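Long-range contact in Two-component sensor histidine kinase (Nostoc sp., PDB 6OZB), which probably senses light through a phycoerythrobilin bound in its GAF domain, as the photosensory part of a cyanobacterial phytochrome histidine kinase: residues Arg44-Ile54 against Val65-Pro76. The protein carries 1 engineered substitution. Sequence-based numbering, arbitrary orientation.
Sequences RALLGTDRVMI and VIAESIHENRLP. Engineered in segment 65-76: His71 (natural residue Tyr).
Over one face of the Arg44 guanidinium lies CB of the engineered His71, 3.5 Å above the plane and toward its rim, with the imidazole plane turned 23° from it. At the edge, Arg44 NH1 donates to Thr49 O (2.8 Å, 160° at the hydrogen), while a water accepts from NE and joins it to Ser69 OG; bends at chi2 and chi3 curl the chain across Ser69. The Arg51 guanidinium carries Leu75 CD1 over the centre of one face at 4.0 Å, and its NH1 donates in the guanidinium plane to Pro76 O (2.8 Å, 143°); NH2 is hydrogen-bonded to His169 ND1. Between them runs the antiparallel hairpin 51-57/63-70, where Val52 N to Ser69 O (3.0 Å) and Ser69 N to Val52 O pair the strands and a classic bulge sets Ile66 and Ala67 against Ile54. Beside Arg51, Met53 SD packs 3.9 Å from Glu68 OE1, whose carboxylate is hydrogen-bonded to Leu78 N and Ser77 OG; Met53 also touches phycoerythrobilin. Cutting Arg44 back to alanine is likely to leave Thr49 O and the water without these donors. Two arginines thus bind carbonyls beyond the strand pairing, consistent with restraint of the turn after helix 32-47 and the loop after strand 63-70.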
loop_
_atom_site.group_PDB
_atom_site.type_symbol
_atom_site.label_atom_id
_atom_site.label_comp_id
_atom_site.label_asym_id
_atom_site.label_seq_id
_atom_site.Cartn_x
_atom_site.Cartn_y
_atom_site.Cartn_z
ATOM N N ARG C 44 12.183 9.792 -23.287
ATOM C CA ARG C 44 11.458 10.885 -22.642
ATOM C C ARG C 44 10.182 11.150 -23.403
ATOM O O ARG C 44 9.130 11.368 -22.815
ATOM C CB ARG C 44 12.305 12.158 -22.573
ATOM C CG ARG C 44 11.775 13.184 -21.567
ATOM C CD ARG C 44 11.849 14.614 -22.093
ATOM N NE ARG C 44 11.049 14.763 -23.299
ATOM C CZ ARG C 44 9.728 14.924 -23.341
ATOM N NH1 ARG C 44 8.981 14.952 -22.236
ATOM N NH2 ARG C 44 9.143 15.054 -24.525
ATOM N N ALA C 45 10.280 11.117 -24.727
ATOM C CA ALA C 45 9.124 11.361 -25.556
ATOM C C ALA C 45 8.062 10.300 -25.298
ATOM O O ALA C 45 6.873 10.596 -25.266
ATOM C CB ALA C 45 9.521 11.383 -27.011
ATOM N N LEU C 46 8.493 9.060 -25.101
ATOM C CA LEU C 46 7.558 7.970 -24.817
ATOM C C LEU C 46 6.841 8.150 -23.491
ATOM O O LEU C 46 5.638 7.999 -23.412
ATOM C CB LEU C 46 8.289 6.624 -24.819
ATOM C CG LEU C 46 7.449 5.399 -24.464
ATOM C CD1 LEU C 46 6.429 5.126 -25.523
ATOM C CD2 LEU C 46 8.370 4.211 -24.311
ATOM N N LEU C 47 7.586 8.468 -22.445
ATOM C CA LEU C 47 7.017 8.560 -21.107
ATOM C C LEU C 47 6.357 9.902 -20.842
ATOM O O LEU C 47 5.438 9.996 -20.033
ATOM C CB LEU C 47 8.103 8.315 -20.068
ATOM C CG LEU C 47 8.873 7.016 -20.134
ATOM C CD1 LEU C 47 9.982 7.078 -19.139
ATOM C CD2 LEU C 47 7.961 5.848 -19.839
ATOM N N GLY C 48 6.827 10.936 -21.537
ATOM C CA GLY C 48 6.219 12.251 -21.461
ATOM C C GLY C 48 6.574 13.068 -20.228
ATOM O O GLY C 48 5.958 14.098 -19.944
ATOM N N THR C 49 7.586 12.627 -19.511
ATOM C CA THR C 49 7.975 13.261 -18.264
ATOM C C THR C 49 8.991 14.374 -18.496
ATOM O O THR C 49 9.604 14.455 -19.572
ATOM C CB THR C 49 8.562 12.226 -17.342
ATOM O OG1 THR C 49 9.544 11.502 -18.078
ATOM C CG2 THR C 49 7.477 11.282 -16.854
ATOM N N ASP C 50 9.209 15.205 -17.479
ATOM C CA ASP C 50 10.023 16.406 -17.650
ATOM C C ASP C 50 11.506 16.131 -17.820
ATOM O O ASP C 50 12.177 16.916 -18.454
ATOM C CB ASP C 50 9.863 17.351 -16.469
ATOM C CG ASP C 50 8.470 17.966 -16.355
ATOM O OD1 ASP C 50 7.813 18.240 -17.391
ATOM O OD2 ASP C 50 8.051 18.198 -15.186
ATOM N N ARG C 51 12.015 15.052 -17.215
ATOM C CA ARG C 51 13.460 14.772 -17.226
ATOM C C ARG C 51 13.680 13.274 -17.127
ATOM O O ARG C 51 13.204 12.641 -16.186
ATOM C CB ARG C 51 14.165 15.514 -16.072
ATOM C CG ARG C 51 15.687 15.248 -15.922
ATOM C CD ARG C 51 16.371 16.230 -14.955
ATOM N NE ARG C 51 15.946 16.029 -13.567
ATOM C CZ ARG C 51 16.122 16.902 -12.582
ATOM N NH1 ARG C 51 16.714 18.072 -12.797
ATOM N NH2 ARG C 51 15.673 16.611 -11.368
ATOM N N VAL C 52 14.363 12.711 -18.130
ATOM C CA VAL C 52 14.764 11.304 -18.125
ATOM C C VAL C 52 16.277 11.282 -18.202
ATOM O O VAL C 52 16.866 12.037 -18.965
ATOM C CB VAL C 52 14.145 10.522 -19.279
ATOM C CG1 VAL C 52 14.709 9.113 -19.384
ATOM C CG2 VAL C 52 12.639 10.464 -19.085
ATOM N N MET C 53 16.893 10.443 -17.377
ATOM C CA MET C 53 18.356 10.351 -17.291
ATOM C C MET C 53 18.803 8.911 -17.273
ATOM O O MET C 53 18.067 8.037 -16.819
ATOM C CB MET C 53 18.854 11.042 -16.039
ATOM C CG MET C 53 18.441 12.484 -15.947
ATOM S SD MET C 53 18.869 13.158 -14.343
ATOM C CE MET C 53 17.769 12.222 -13.322
ATOM N N ILE C 54 20.013 8.665 -17.770
ATOM C CA ILE C 54 20.670 7.399 -17.513
ATOM C C ILE C 54 21.865 7.697 -16.612
ATOM O O ILE C 54 22.666 8.612 -16.868
ATOM C CB ILE C 54 21.053 6.692 -18.820
ATOM C CG1 ILE C 54 19.755 6.260 -19.508
ATOM C CG2 ILE C 54 21.976 5.495 -18.534
ATOM C CD1 ILE C 54 19.912 5.472 -20.731
ATOM N N VAL C 65 25.490 11.081 -14.030
ATOM C CA VAL C 65 24.474 11.213 -15.045
ATOM C C VAL C 65 25.190 11.322 -16.383
ATOM O O VAL C 65 25.898 12.294 -16.636
ATOM C CB VAL C 65 23.556 12.432 -14.780
ATOM C CG1 VAL C 65 22.546 12.592 -15.889
ATOM C CG2 VAL C 65 22.848 12.292 -13.453
ATOM N N ILE C 66 25.051 10.300 -17.226
ATOM C CA ILE C 66 25.803 10.269 -18.488
ATOM C C ILE C 66 24.933 10.585 -19.688
ATOM O O ILE C 66 25.445 10.780 -20.780
ATOM C CB ILE C 66 26.511 8.919 -18.708
ATOM C CG1 ILE C 66 25.538 7.747 -18.660
ATOM C CG2 ILE C 66 27.605 8.764 -17.671
ATOM C CD1 ILE C 66 26.090 6.482 -19.356
ATOM N N ALA C 67 23.613 10.607 -19.497
ATOM C CA ALA C 67 22.697 11.041 -20.555
ATOM C C ALA C 67 21.425 11.608 -19.943
ATOM O O ALA C 67 20.983 11.156 -18.879
ATOM C CB ALA C 67 22.371 9.894 -21.485
ATOM N N GLU C 68 20.825 12.565 -20.642
ATOM C CA GLU C 68 19.696 13.300 -20.112
ATOM C C GLU C 68 18.878 13.941 -21.235
ATOM O O GLU C 68 19.436 14.475 -22.209
ATOM C CB GLU C 68 20.208 14.349 -19.146
ATOM C CG GLU C 68 19.177 15.319 -18.609
ATOM C CD GLU C 68 19.826 16.349 -17.745
ATOM O OE1 GLU C 68 19.604 16.311 -16.516
ATOM O OE2 GLU C 68 20.587 17.179 -18.296
ATOM N N SER C 69 17.558 13.872 -21.100
ATOM C CA SER C 69 16.661 14.608 -21.972
ATOM C C SER C 69 15.595 15.298 -21.136
ATOM O O SER C 69 14.953 14.691 -20.283
ATOM C CB SER C 69 16.060 13.664 -23.039
ATOM O OG SER C 69 15.147 14.331 -23.889
ATOM N N ILE C 70 15.466 16.597 -21.356
ATOM C CA ILE C 70 14.546 17.426 -20.611
ATOM C C ILE C 70 13.571 18.109 -21.555
ATOM O O ILE C 70 13.937 18.547 -22.633
ATOM C CB ILE C 70 15.310 18.473 -19.771
ATOM C CG1 ILE C 70 16.084 17.730 -18.668
ATOM C CG2 ILE C 70 14.347 19.532 -19.173
ATOM C CD1 ILE C 70 17.021 18.622 -17.864
ATOM N N HIS C 71 12.325 18.204 -21.121
ATOM C CA HIS C 71 11.282 18.884 -21.870
ATOM C C HIS C 71 11.271 20.385 -21.585
ATOM O O HIS C 71 10.971 20.776 -20.481
ATOM C CB HIS C 71 9.915 18.312 -21.487
ATOM C CG HIS C 71 8.783 18.812 -22.328
ATOM N ND1 HIS C 71 8.754 18.691 -23.701
ATOM C CD2 HIS C 71 7.659 19.482 -21.984
ATOM C CE1 HIS C 71 7.634 19.225 -24.160
ATOM N NE2 HIS C 71 6.955 19.715 -23.139
ATOM N N GLU C 72 11.578 21.204 -22.582
ATOM C CA GLU C 72 11.414 22.662 -22.490
ATOM C C GLU C 72 12.103 23.270 -21.271
ATOM O O GLU C 72 11.547 24.155 -20.619
ATOM C CB GLU C 72 9.919 23.015 -22.494
ATOM C CG GLU C 72 9.303 22.695 -23.853
ATOM C CD GLU C 72 7.818 22.921 -23.891
ATOM O OE1 GLU C 72 7.200 23.040 -22.813
ATOM O OE2 GLU C 72 7.271 22.971 -25.009
ATOM N N ASN C 73 13.312 22.790 -20.978
ATOM C CA ASN C 73 14.093 23.314 -19.852
ATOM C C ASN C 73 13.297 23.338 -18.570
ATOM O O ASN C 73 13.479 24.225 -17.744
ATOM C CB ASN C 73 14.627 24.724 -20.147
ATOM C CG ASN C 73 15.564 24.742 -21.323
ATOM O OD1 ASN C 73 16.541 23.986 -21.359
ATOM N ND2 ASN C 73 15.279 25.583 -22.294
ATOM N N ARG C 74 12.401 22.383 -18.375
ATOM C CA ARG C 74 11.481 22.534 -17.258
ATOM C C ARG C 74 12.178 22.330 -15.932
ATOM O O ARG C 74 11.825 22.981 -14.948
ATOM C CB ARG C 74 10.334 21.519 -17.342
ATOM C CG ARG C 74 9.427 21.501 -16.104
ATOM C CD ARG C 74 8.604 22.800 -15.947
ATOM N NE ARG C 74 7.789 22.819 -14.720
ATOM C CZ ARG C 74 8.241 23.111 -13.501
ATOM N NH1 ARG C 74 9.517 23.423 -13.312
ATOM N NH2 ARG C 74 7.414 23.093 -12.468
ATOM N N LEU C 75 13.216 21.499 -15.934
ATOM C CA LEU C 75 14.046 21.293 -14.747
ATOM C C LEU C 75 15.492 21.482 -15.149
ATOM O O LEU C 75 15.814 21.367 -16.325
ATOM C CB LEU C 75 13.825 19.902 -14.172
ATOM C CG LEU C 75 12.486 19.693 -13.453
ATOM C CD1 LEU C 75 12.349 18.211 -13.053
ATOM C CD2 LEU C 75 12.336 20.580 -12.238
ATOM N N PRO C 76 16.365 21.819 -14.195
ATOM C CA PRO C 76 17.768 22.023 -14.552
ATOM C C PRO C 76 18.441 20.758 -15.020
ATOM O O PRO C 76 18.029 19.647 -14.711
ATOM C CB PRO C 76 18.411 22.499 -13.238
ATOM C CG PRO C 76 17.301 22.922 -12.390
ATOM C CD PRO C 76 16.113 22.117 -12.773
HETATM O O HOH W 1 12.582 13.944 -25.744
#